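Local coordinates for copper homeostasis operon regulatory protein (Thermus thermophilus, PDB 3AAI) that probably represses transcription by binding operator DNA, as a copper-sensing regulator of the CsoR family that responds to metal ions, at residues Arg18-Ala23 and Asp56-Met61; Lys24-Gly29 and Leu45-Ala50. One frame throughout, in Å; residues are numbered along the deposited sequence.

Contact 1 of 2, residues Arg18-Ala23 and Asp56-Met61; sequences RRLLSA and DRVGEM
Arg19 and Leu20 of helix 10-34 pack against Arg57 and Val58 of helix 41-69 in an antiparallel helix-helix contact near the centre of the chain. The segment axes run at 166° to each other and come within 10.2 Å, with Arg19 and Val58 as the facing pair: their CA atoms lie 7.0 Å apart. Val58 supplies the apolar anchor. Its CG1 stands anti to the backbone N (chi1 173°), which turns CG2 toward the other helix, where it meets Arg19 CB at 3.5 Å and Leu20 CD2 at 3.8 Å. The stem of Arg19 runs alongside the valine, the two side chains pointing opposite ways, and Leu20 reaches the valine with the end of its side chain. Beyond this stem the Arg19 chain bends at chi3 and carries its guanidinium over to Arg57. There NH2 of Arg19 comes to the edge of the Arg57 guanidinium, in its plane, 3.3 Å from Arg57 NE. The two planes are 41° apart, so the groups are not stacked flat. Both atoms are donors, no hydrogen bond joins them, and two like charges this close would probably disfavour each other. The aliphatic part of Arg57 shares in the contact, its CD lying 3.7 Å from Arg19 NH2. The evidence thus separates a buried apolar side, Leu20 with Val58, from a more exposed cationic side. On the apolar side the packing continues within the chain, Val58 touching Ala16 and Leu20 touching Leu55, and passes into the dimer: Leu31 of the second subunit packs on Leu20 and Leu48 of that subunit on Val58, so both helices face the neighbouring copy.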
loop_
_atom_site.group_PDB
_atom_site.type_symbol
_atom_site.label_atom_id
_atom_site.label_comp_id
_atom_site.label_asym_id
_atom_site.label_seq_id
_atom_site.Cartn_x
_atom_site.Cartn_y
_atom_site.Cartn_z
ATOM N N ARG A 18 22.201 -8.684 -6.273
ATOM C CA ARG A 18 22.662 -9.120 -4.973
ATOM C C ARG A 18 21.538 -9.017 -3.955
ATOM O O ARG A 18 21.311 -9.941 -3.177
ATOM C CB ARG A 18 23.868 -8.281 -4.545
ATOM C CG ARG A 18 25.029 -8.403 -5.531
ATOM C CD ARG A 18 26.337 -7.856 -4.983
ATOM N NE ARG A 18 26.766 -8.568 -3.781
ATOM C CZ ARG A 18 27.980 -8.469 -3.247
ATOM N NH1 ARG A 18 28.280 -9.151 -2.148
ATOM N NH2 ARG A 18 28.898 -7.701 -3.817
ATOM N N ARG A 19 20.808 -7.908 -3.979
ATOM C CA ARG A 19 19.717 -7.730 -3.034
ATOM C C ARG A 19 18.569 -8.692 -3.302
ATOM O O ARG A 19 17.941 -9.202 -2.373
ATOM C CB ARG A 19 19.213 -6.287 -3.076
ATOM C CG ARG A 19 20.331 -5.259 -2.973
ATOM C CD ARG A 19 19.808 -3.904 -2.542
ATOM N NE ARG A 19 19.298 -3.966 -1.179
ATOM C CZ ARG A 19 18.878 -2.916 -0.482
ATOM N NH1 ARG A 19 18.903 -1.703 -1.020
ATOM N NH2 ARG A 19 18.433 -3.086 0.757
ATOM N N LEU A 20 18.305 -8.969 -4.572
ATOM C CA LEU A 20 17.212 -9.861 -4.900
ATOM C C LEU A 20 17.566 -11.317 -4.666
ATOM O O LEU A 20 16.684 -12.151 -4.464
ATOM C CB LEU A 20 16.766 -9.630 -6.344
ATOM C CG LEU A 20 16.101 -8.268 -6.568
ATOM C CD1 LEU A 20 15.731 -8.130 -8.031
ATOM C CD2 LEU A 20 14.860 -8.149 -5.684
ATOM N N LEU A 21 18.859 -11.625 -4.701
ATOM C CA LEU A 21 19.309 -12.991 -4.459
ATOM C C LEU A 21 19.027 -13.319 -2.985
ATOM O O LEU A 21 18.552 -14.401 -2.665
ATOM C CB LEU A 21 20.805 -13.125 -4.766
ATOM C CG LEU A 21 21.366 -14.550 -4.680
ATOM C CD1 LEU A 21 20.574 -15.459 -5.610
ATOM C CD2 LEU A 21 22.846 -14.558 -5.062
ATOM N N SER A 22 19.289 -12.364 -2.099
ATOM C CA SER A 22 19.020 -12.568 -0.680
ATOM C C SER A 22 17.513 -12.637 -0.462
ATOM O O SER A 22 17.022 -13.487 0.280
ATOM C CB SER A 22 19.607 -11.427 0.153
ATOM O OG SER A 22 21.016 -11.402 0.048
ATOM N N ALA A 23 16.780 -11.742 -1.115
ATOM C CA ALA A 23 15.328 -11.730 -0.990
ATOM C C ALA A 23 14.794 -13.111 -1.360
ATOM O O ALA A 23 13.935 -13.662 -0.668
ATOM C CB ALA A 23 14.731 -10.662 -1.903
ATOM N N ASP A 56 10.800 -3.726 -1.953
ATOM C CA ASP A 56 10.529 -2.291 -2.014
ATOM C C ASP A 56 11.823 -1.481 -2.076
ATOM O O ASP A 56 11.925 -0.524 -2.843
ATOM C CB ASP A 56 9.733 -1.852 -0.787
ATOM C CG ASP A 56 8.241 -2.009 -0.971
ATOM O OD1 ASP A 56 7.515 -2.014 0.046
ATOM O OD2 ASP A 56 7.792 -2.115 -2.132
ATOM N N ARG A 57 12.806 -1.857 -1.259
ATOM C CA ARG A 57 14.086 -1.151 -1.247
ATOM C C ARG A 57 14.815 -1.267 -2.587
ATOM O O ARG A 57 15.521 -0.344 -3.002
ATOM C CB ARG A 57 14.982 -1.668 -0.113
ATOM C CG ARG A 57 14.489 -1.256 1.273
ATOM C CD ARG A 57 15.544 -1.495 2.345
ATOM N NE ARG A 57 15.730 -2.911 2.655
ATOM C CZ ARG A 57 14.856 -3.651 3.331
ATOM N NH1 ARG A 57 15.115 -4.932 3.564
ATOM N NH2 ARG A 57 13.728 -3.114 3.778
ATOM N N VAL A 58 14.659 -2.402 -3.258
ATOM C CA VAL A 58 15.290 -2.573 -4.557
ATOM C C VAL A 58 14.539 -1.702 -5.572
ATOM O O VAL A 58 15.151 -1.019 -6.387
ATOM C CB VAL A 58 15.257 -4.042 -5.014
ATOM C CG1 VAL A 58 15.783 -4.153 -6.451
ATOM C CG2 VAL A 58 16.124 -4.891 -4.080
ATOM N N GLY A 59 13.212 -1.731 -5.516
ATOM C CA GLY A 59 12.425 -0.923 -6.431
ATOM C C GLY A 59 12.762 0.543 -6.224
ATOM O O GLY A 59 12.812 1.327 -7.174
ATOM N N GLU A 60 13.001 0.909 -4.968
ATOM C CA GLU A 60 13.346 2.277 -4.609
ATOM C C GLU A 60 14.659 2.686 -5.258
ATOM O O GLU A 60 14.778 3.774 -5.819
ATOM C CB GLU A 60 13.476 2.400 -3.092
ATOM C CG GLU A 60 13.604 3.827 -2.597
ATOM C CD GLU A 60 13.732 3.915 -1.089
ATOM O OE1 GLU A 60 13.042 3.143 -0.393
ATOM O OE2 GLU A 60 14.511 4.763 -0.605
HETATM N N MSE A 61 15.650 1.807 -5.162
HETATM C CA MSE A 61 16.960 2.069 -5.739
HETATM C C MSE A 61 16.876 2.239 -7.251
HETATM O O MSE A 61 17.443 3.174 -7.813
HETATM C CB MSE A 61 17.905 0.921 -5.408
HETATM C CG MSE A 61 19.105 0.819 -6.327
HETATM SE SE MSE A 61 20.181 -0.683 -5.839
HETATM C CE MSE A 61 21.374 0.248 -4.642
#

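Contact 2 of 2, residues Lys24-Gly29 and Leu45-Ala50; sequences KGHLEG and LKQLKA
His26 swings its ring toward helix 41-69 by placing CG anti to the backbone N (chi1 -164°), while Gln47 folds its chain at chi2 and presents its amide oxygen to that ring. The resulting hydrogen bond, from His26 NE2 to Gln47 OE1, is short at 2.6 Å and nearly straight, with 174° at the hydrogen. The oxygen lies in the plane of the imidazole and is approached almost head-on, close to the direction of its C=O bond. Ring and amide planes are turned 70° apart, which rules out a flat stack and makes this an edge contact through one N-H. Beside the bond, His26 CE1 rests 3.7 Å from Ala50 CB, one helical turn beyond Gln47, so the ring is steadied by a polar hold at NE2 and a small apolar one at its neighbouring carbon. An alanine in place of His26 would remove the donor and the ring together, and would probably leave Gln47 OE1 without this partner and its amide freer to turn. The backbones stand well apart here, with 8.1 Å between the CA atoms of His26 and Gln47, and only 142 Å² is buried; the side chains of His26 and Gln47 do the bridging. On another side of helix 10-34, Lys24 NZ and Glu28 OE2 form a salt bridge of 2.7 Å, one turn apart within the helix. Gln47 also packs on Ile30 and Met33, while Leu27 turns to the dimer partner and touches Leu55 of the second subunit. Taken together, this is a polar bridge at the surface between two long helices of an all-alpha, four-helix-bundle protein, in which the helix pairs of two subunits associate, as in CsoR repressors.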
loop_
_atom_site.group_PDB
_atom_site.type_symbol
_atom_site.label_atom_id
_atom_site.label_comp_id
_atom_site.label_asym_id
_atom_site.label_seq_id
_atom_site.Cartn_x
_atom_site.Cartn_y
_atom_site.Cartn_z
ATOM N N LYS A 24 15.310 -13.674 -2.451
ATOM C CA LYS A 24 14.885 -15.003 -2.893
ATOM C C LYS A 24 15.241 -16.053 -1.831
ATOM O O LYS A 24 14.456 -16.957 -1.544
ATOM C CB LYS A 24 15.551 -15.357 -4.225
ATOM C CG LYS A 24 15.471 -16.830 -4.580
ATOM C CD LYS A 24 16.351 -17.155 -5.766
ATOM C CE LYS A 24 16.695 -18.630 -5.805
ATOM N NZ LYS A 24 17.525 -19.029 -4.636
ATOM N N GLY A 25 16.431 -15.935 -1.254
ATOM C CA GLY A 25 16.826 -16.866 -0.205
ATOM C C GLY A 25 15.857 -16.757 0.970
ATOM O O GLY A 25 15.480 -17.757 1.575
ATOM N N HIS A 26 15.455 -15.531 1.292
ATOM C CA HIS A 26 14.508 -15.280 2.382
ATOM C C HIS A 26 13.164 -15.918 2.020
ATOM O O HIS A 26 12.508 -16.551 2.852
ATOM C CB HIS A 26 14.329 -13.767 2.570
ATOM C CG HIS A 26 13.699 -13.379 3.872
ATOM N ND1 HIS A 26 13.718 -12.084 4.346
ATOM C CD2 HIS A 26 13.031 -14.108 4.798
ATOM C CE1 HIS A 26 13.088 -12.033 5.508
ATOM N NE2 HIS A 26 12.663 -13.248 5.804
ATOM N N LEU A 27 12.767 -15.761 0.762
ATOM C CA LEU A 27 11.505 -16.312 0.288
ATOM C C LEU A 27 11.457 -17.829 0.468
ATOM O O LEU A 27 10.419 -18.383 0.843
ATOM C CB LEU A 27 11.295 -15.939 -1.186
ATOM C CG LEU A 27 9.864 -15.964 -1.727
ATOM C CD1 LEU A 27 8.935 -15.231 -0.760
ATOM C CD2 LEU A 27 9.832 -15.294 -3.114
ATOM N N GLU A 28 12.572 -18.507 0.210
ATOM C CA GLU A 28 12.616 -19.958 0.378
ATOM C C GLU A 28 12.458 -20.334 1.849
ATOM O O GLU A 28 11.988 -21.427 2.175
ATOM C CB GLU A 28 13.933 -20.531 -0.148
ATOM C CG GLU A 28 14.144 -20.308 -1.620
ATOM C CD GLU A 28 15.312 -21.103 -2.159
ATOM O OE1 GLU A 28 15.287 -22.346 -2.030
ATOM O OE2 GLU A 28 16.248 -20.483 -2.710
ATOM N N GLY A 29 12.872 -19.433 2.734
ATOM C CA GLY A 29 12.727 -19.694 4.155
ATOM C C GLY A 29 11.254 -19.715 4.530
ATOM O O GLY A 29 10.830 -20.499 5.376
ATOM N N LEU A 45 3.577 -13.978 8.691
ATOM C CA LEU A 45 3.124 -12.669 8.218
ATOM C C LEU A 45 4.278 -11.678 8.301
ATOM O O LEU A 45 4.478 -10.861 7.397
ATOM C CB LEU A 45 1.942 -12.156 9.048
ATOM C CG LEU A 45 0.628 -12.929 8.895
ATOM C CD1 LEU A 45 -0.451 -12.269 9.756
ATOM C CD2 LEU A 45 0.207 -12.959 7.421
ATOM N N LYS A 46 5.043 -11.761 9.384
ATOM C CA LYS A 46 6.191 -10.879 9.561
ATOM C C LYS A 46 7.289 -11.152 8.539
ATOM O O LYS A 46 7.918 -10.221 8.034
ATOM C CB LYS A 46 6.767 -11.017 10.971
ATOM C CG LYS A 46 5.923 -10.340 12.046
ATOM C CD LYS A 46 6.653 -10.324 13.378
ATOM C CE LYS A 46 5.827 -9.646 14.451
ATOM N NZ LYS A 46 6.529 -9.664 15.762
ATOM N N GLN A 47 7.541 -12.425 8.248
ATOM C CA GLN A 47 8.578 -12.758 7.270
ATOM C C GLN A 47 8.160 -12.207 5.898
ATOM O O GLN A 47 8.970 -11.612 5.183
ATOM C CB GLN A 47 8.785 -14.278 7.184
ATOM C CG GLN A 47 9.326 -14.947 8.458
ATOM C CD GLN A 47 10.736 -14.500 8.834
ATOM O OE1 GLN A 47 11.475 -13.949 8.012
ATOM N NE2 GLN A 47 11.119 -14.752 10.077
ATOM N N LEU A 48 6.891 -12.396 5.544
ATOM C CA LEU A 48 6.375 -11.918 4.265
ATOM C C LEU A 48 6.542 -10.411 4.132
ATOM O O LEU A 48 6.976 -9.912 3.088
ATOM C CB LEU A 48 4.896 -12.279 4.116
ATOM C CG LEU A 48 4.594 -13.738 3.794
ATOM C CD1 LEU A 48 3.098 -13.984 3.929
ATOM C CD2 LEU A 48 5.096 -14.070 2.386
ATOM N N LYS A 49 6.195 -9.687 5.193
ATOM C CA LYS A 49 6.314 -8.240 5.180
ATOM C C LYS A 49 7.774 -7.832 5.076
ATOM O O LYS A 49 8.095 -6.796 4.488
ATOM C CB LYS A 49 5.678 -7.632 6.437
ATOM C CG LYS A 49 4.159 -7.732 6.462
ATOM C CD LYS A 49 3.540 -7.027 5.257
ATOM C CE LYS A 49 2.065 -7.370 5.094
ATOM N NZ LYS A 49 1.246 -6.933 6.258
ATOM N N ALA A 50 8.653 -8.649 5.650
ATOM C CA ALA A 50 10.085 -8.385 5.615
ATOM C C ALA A 50 10.582 -8.543 4.175
ATOM O O ALA A 50 11.344 -7.714 3.678
ATOM C CB ALA A 50 10.832 -9.359 6.561
#

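How the contacts relate
Contacts 1 and 2 are successive points along one helical hairpin, with centres about 13 Å apart. Both join helix 10-34 to helix 41-69, and their segments follow in the order 18-23, 24-29, 45-50, 56-61, so contact 2 lies closer to the turn, which carries the short strand 38-39. Contact 1 is partly buried near the middle of the chain; the centre of contact 2 lies about 12 Å from the centre of the chain, at the surface. Residues 23 and 24 adjoin, but the contacts do not otherwise touch. Since both also reach the second subunit, the hairpin they join forms part of the dimer interface, in keeping with a homodimeric four-helix bundle.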